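Local structure of caprin-2 (4OUS) at residues F57-A63 with D90-N96. The protein probably acts in canonical Wnt signalling, through a C1q domain that assembles as a trimer and binds calcium. The protein carries 1 engineered substitution. Sequence-based numbering, arbitrary orientation. Where two conformers were deposited one is given.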
ATOM      1  N   PHE A  57       3.491  -4.957  -1.794  1.00  4.94           N
ATOM      2  CA  PHE A  57       2.795  -6.148  -2.256  1.00  4.94           C
ATOM      3  C   PHE A  57       1.381  -6.194  -1.708  1.00  4.61           C
ATOM      4  O   PHE A  57       1.102  -5.672  -0.627  1.00  4.90           O
ATOM      5  CB  PHE A  57       3.564  -7.431  -1.891  1.00  6.01           C
ATOM      6  CG  PHE A  57       3.686  -7.695  -0.416  1.00  5.96           C
ATOM      7  CD1 PHE A  57       2.721  -8.437   0.250  1.00  7.30           C
ATOM      8  CD2 PHE A  57       4.783  -7.248   0.300  1.00  7.82           C
ATOM      9  CE1 PHE A  57       2.835  -8.708   1.607  1.00  8.71           C
ATOM     10  CE2 PHE A  57       4.896  -7.522   1.659  1.00  9.32           C
ATOM     11  CZ  PHE A  57       3.926  -8.254   2.303  1.00  9.78           C
ATOM     12  N   HIS A  58       0.503  -6.836  -2.475  1.00  4.76           N
ATOM     13  CA  HIS A  58      -0.896  -7.049  -2.131  1.00  5.33           C
ATOM     14  C   HIS A  58      -1.247  -8.457  -2.568  1.00  5.36           C
ATOM     15  O   HIS A  58      -1.217  -8.729  -3.771  1.00  6.62           O
ATOM     16  CB  HIS A  58      -1.810  -6.050  -2.847  1.00  6.48           C
ATOM     17  CG  HIS A  58      -1.708  -4.649  -2.339  1.00  6.12           C
ATOM     18  ND1 HIS A  58      -0.763  -3.746  -2.779  1.00  6.91           N
ATOM     19  CD2 HIS A  58      -2.458  -4.000  -1.421  1.00  7.39           C
ATOM     20  CE1 HIS A  58      -0.938  -2.600  -2.145  1.00  8.04           C
ATOM     21  NE2 HIS A  58      -1.961  -2.725  -1.320  1.00  8.89           N
ATOM     22  N   ILE A  59      -1.572  -9.348  -1.635  1.00  5.50           N
ATOM     23  CA  ILE A  59      -1.813 -10.742  -1.986  1.00  5.84           C
ATOM     24  C   ILE A  59      -3.210 -11.162  -1.530  1.00  5.39           C
ATOM     25  O   ILE A  59      -3.521 -11.086  -0.345  1.00  6.30           O
ATOM     26  CB  ILE A  59      -0.751 -11.669  -1.358  1.00  6.82           C
ATOM     27  CG1 ILE A  59       0.679 -11.214  -1.709  1.00  7.53           C
ATOM     28  CG2 ILE A  59      -0.993 -13.107  -1.772  1.00  7.22           C
ATOM     29  CD1 ILE A  59       1.035 -11.282  -3.174  1.00  8.01           C
ATOM     30  N   LEU A  60      -4.050 -11.594  -2.465  1.00  5.71           N
ATOM     31  CA  LEU A  60      -5.402 -12.033  -2.141  1.00  5.95           C
ATOM     32  C   LEU A  60      -5.392 -13.525  -1.833  1.00  5.89           C
ATOM     33  O   LEU A  60      -4.855 -14.312  -2.622  1.00  6.65           O
ATOM     34  CB  LEU A  60      -6.354 -11.738  -3.303  1.00  6.89           C
ATOM     35  CG  LEU A  60      -7.844 -11.907  -3.002  1.00  7.23           C
ATOM     36  CD1 LEU A  60      -8.342 -10.771  -2.120  1.00 10.18           C
ATOM     37  CD2 LEU A  60      -8.661 -12.000  -4.286  1.00  9.54           C
ATOM     38  N   LYS A  61      -5.975 -13.921  -0.705  1.00  6.46           N
ATOM     39  CA  LYS A  61      -6.018 -15.338  -0.347  1.00  6.92           C
ATOM     40  C   LYS A  61      -7.193 -16.060  -0.977  1.00  6.84           C
ATOM     41  O   LYS A  61      -8.211 -15.444  -1.300  1.00  7.93           O
ATOM     42  CB  LYS A  61      -6.076 -15.517   1.172  1.00  7.66           C
ATOM     43  CG  LYS A  61      -7.414 -15.165   1.817  1.00  7.67           C
ATOM     44  CD  LYS A  61      -7.355 -15.179   3.352  1.00  8.26           C
ATOM     45  CE  LYS A  61      -6.982 -16.540   3.930  1.00  9.08           C
ATOM     46  NZ  LYS A  61      -8.022 -17.568   3.667  1.00  9.56           N
ATOM     47  N   LEU A  62      -7.047 -17.371  -1.143  1.00  8.12           N
ATOM     48  CA  LEU A  62      -8.185 -18.218  -1.472  1.00  8.32           C
ATOM     49  C   LEU A  62      -9.185 -18.192  -0.325  1.00  8.99           C
ATOM     50  O   LEU A  62      -8.819 -18.040   0.850  1.00  9.62           O
ATOM     51  CB  LEU A  62      -7.754 -19.661  -1.744  1.00  8.77           C
ATOM     52  CG  LEU A  62      -6.817 -19.905  -2.927  1.00  9.59           C
ATOM     53  CD1 LEU A  62      -6.689 -21.396  -3.203  1.00 10.97           C
ATOM     54  CD2 LEU A  62      -7.314 -19.182  -4.158  1.00 10.88           C
ATOM     55  N   ALA A  63     -10.449 -18.374  -0.680  1.00 10.12           N
ATOM     56  CA  ALA A  63     -11.532 -18.412   0.289  1.00 11.18           C
ATOM     57  C   ALA A  63     -11.613 -19.799   0.916  1.00 10.34           C
ATOM     58  O   ALA A  63     -12.544 -20.570   0.658  1.00 14.25           O
ATOM     59  CB  ALA A  63     -12.849 -18.029  -0.367  1.00 14.40           C
ATOM     60  N   ASP A  90     -13.960 -16.020   3.392  1.00 12.91           N
ATOM     61  CA  ASP A  90     -14.035 -15.146   2.232  1.00 13.26           C
ATOM     62  C   ASP A  90     -12.611 -14.825   1.798  1.00 11.16           C
ATOM     63  O   ASP A  90     -11.646 -15.144   2.502  1.00 12.76           O
ATOM     64  CB  ASP A  90     -14.809 -13.870   2.585  1.00 14.05           C
ATOM     65  CG  ASP A  90     -15.437 -13.180   1.374  1.00 14.90           C
ATOM     66  OD1 ASP A  90     -14.989 -13.387   0.228  1.00 14.08           O
ATOM     67  OD2 ASP A  90     -16.395 -12.407   1.587  1.00 22.84           O
ATOM     68  N   HIS A  91     -12.471 -14.193   0.642  1.00 10.44           N
ATOM     69  CA  HIS A  91     -11.182 -13.656   0.257  1.00  8.71           C
ATOM     70  C   HIS A  91     -10.812 -12.515   1.199  1.00  8.70           C
ATOM     71  O   HIS A  91     -11.671 -11.859   1.796  1.00 10.76           O
ATOM     72  CB  HIS A  91     -11.204 -13.164  -1.186  1.00  9.59           C
ATOM     73  CG  HIS A  91     -11.594 -14.215  -2.176  1.00  9.68           C
ATOM     74  ND1 HIS A  91     -10.768 -15.261  -2.522  1.00 11.12           N
ATOM     75  CD2 HIS A  91     -12.726 -14.372  -2.900  1.00 13.64           C
ATOM     76  CE1 HIS A  91     -11.377 -16.023  -3.414  1.00 14.04           C
ATOM     77  NE2 HIS A  91     -12.565 -15.506  -3.659  1.00 16.27           N
ATOM     78  N   GLU A  92      -9.515 -12.313   1.339  1.00  8.16           N
ATOM     79  CA  GLU A  92      -8.936 -11.295   2.193  1.00  7.74           C
ATOM     80  C   GLU A  92      -7.556 -10.995   1.646  1.00  6.91           C
ATOM     81  O   GLU A  92      -6.983 -11.831   0.947  1.00  7.99           O
ATOM     82  CB  GLU A  92      -8.829 -11.749   3.649  1.00  8.84           C
ATOM     83  CG  GLU A  92      -9.677 -11.023   4.679  1.00 11.34           C
ATOM     84  CD  GLU A  92      -9.214  -9.580   4.923  1.00 10.85           C
ATOM     85  OE1 GLU A  92      -8.590  -8.951   4.038  1.00 10.28           O
ATOM     86  OE2 GLU A  92      -9.346  -9.117   6.075  1.00 10.79           O
ATOM     87  N   THR A  93      -7.005  -9.836   1.988  1.00  7.04           N
ATOM     88  CA  THR A  93      -5.778  -9.359   1.368  1.00  6.92           C
ATOM     89  C   THR A  93      -4.680  -9.146   2.397  1.00  5.87           C
ATOM     90  O   THR A  93      -4.880  -8.439   3.392  1.00  7.67           O
ATOM     91  CB  THR A  93      -6.033  -8.052   0.601  1.00  8.39           C
ATOM     92  OG1 THR A  93      -7.141  -8.245  -0.286  1.00 10.17           O
ATOM     93  CG2 THR A  93      -4.810  -7.627  -0.197  1.00 10.40           C
ATOM     94  N   ALA A  94      -3.528  -9.760   2.147  1.00  5.95           N
ATOM     95  CA  ALA A  94      -2.323  -9.572   2.947  1.00  6.09           C
ATOM     96  C   ALA A  94      -1.405  -8.613   2.208  1.00  5.63           C
ATOM     97  O   ALA A  94      -0.977  -8.905   1.079  1.00  7.46           O
ATOM     98  CB  ALA A  94      -1.630 -10.906   3.193  1.00  7.23           C
ATOM     99  N   SER A  95      -1.094  -7.472   2.822  1.00  5.54           N
ATOM    100  CA  SER A  95      -0.294  -6.451   2.160  0.61  5.60           C
ATOM    101  C   SER A  95       0.705  -5.821   3.110  1.00  4.89           C
ATOM    102  O   SER A  95       0.475  -5.761   4.325  1.00  5.79           O
ATOM    103  CB  SER A  95      -1.195  -5.368   1.551  0.61  6.58           C
ATOM    104  OG  SER A  95      -1.906  -4.656   2.549  0.61  8.73           O
ATOM    105  N   ASN A  96       1.815  -5.363   2.552  1.00  5.16           N
ATOM    106  CA  ASN A  96       2.763  -4.554   3.299  1.00  5.03           C
ATOM    107  C   ASN A  96       3.690  -3.852   2.306  1.00  5.02           C
ATOM    108  O   ASN A  96       3.480  -3.905   1.084  1.00  5.93           O
ATOM    109  CB  ASN A  96       3.549  -5.384   4.323  1.00  5.15           C
ATOM    110  CG  ASN A  96       3.861  -4.595   5.591  1.00  5.43           C
ATOM    111  OD1 ASN A  96       4.083  -3.383   5.537  1.00  5.83           O
ATOM    112  ND2 ASN A  96       3.894  -5.275   6.729  1.00  6.97           N
TER
HETATM  113  O   HOH W   1      -2.889  -2.181   1.712  0.33 13.03           O
HETATM  114  O   HOH W   2     -10.425 -16.416   4.544  0.85 12.70           O
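Phe57 lies across Asn96, with ring atom CZ 3.5 Å from Asn96 CB and the backbone N of Asn96 over one ring face. Its chi1 of 65° tucks the ring between its own N and carbonyl carbon and brings it over the neighbouring strand. Cutting the ring back to an alanine would probably strip Asn96 CB of its aromatic cover and open a gap beside Ile70 and Leu110 inside the C1q jelly-roll sandwich. Antiparallel backbone bonds join the strands: Ile59 and Ala94 exchange two, and beyond them Lys61 N meets Glu92 O at 2.8 Å. Next along, His91 ND1 donates to Lys61 O at 2.8 Å, in the ring plane, while Ala63 CB sits over one ring face in a CH-pi contact. Lys61 bends back so that NZ reaches Leu62 O (3.0 Å) and Val66 O, and a water links it to Asp90 O. On the sheet face opposite Phe57 and Ile59, His58 CD2 packs 3.5 Å from Ser95 CB, and its ND1 is hydrogen-bonded to ND1 of His97 of the second subunit. Glu92 OE1 accepts from Thr93 N, while OE2 binds calcium together with Glu92 of both other subunits. The strand pair thus carries a carboxylate cluster whose mutual repulsion calcium probably offsets.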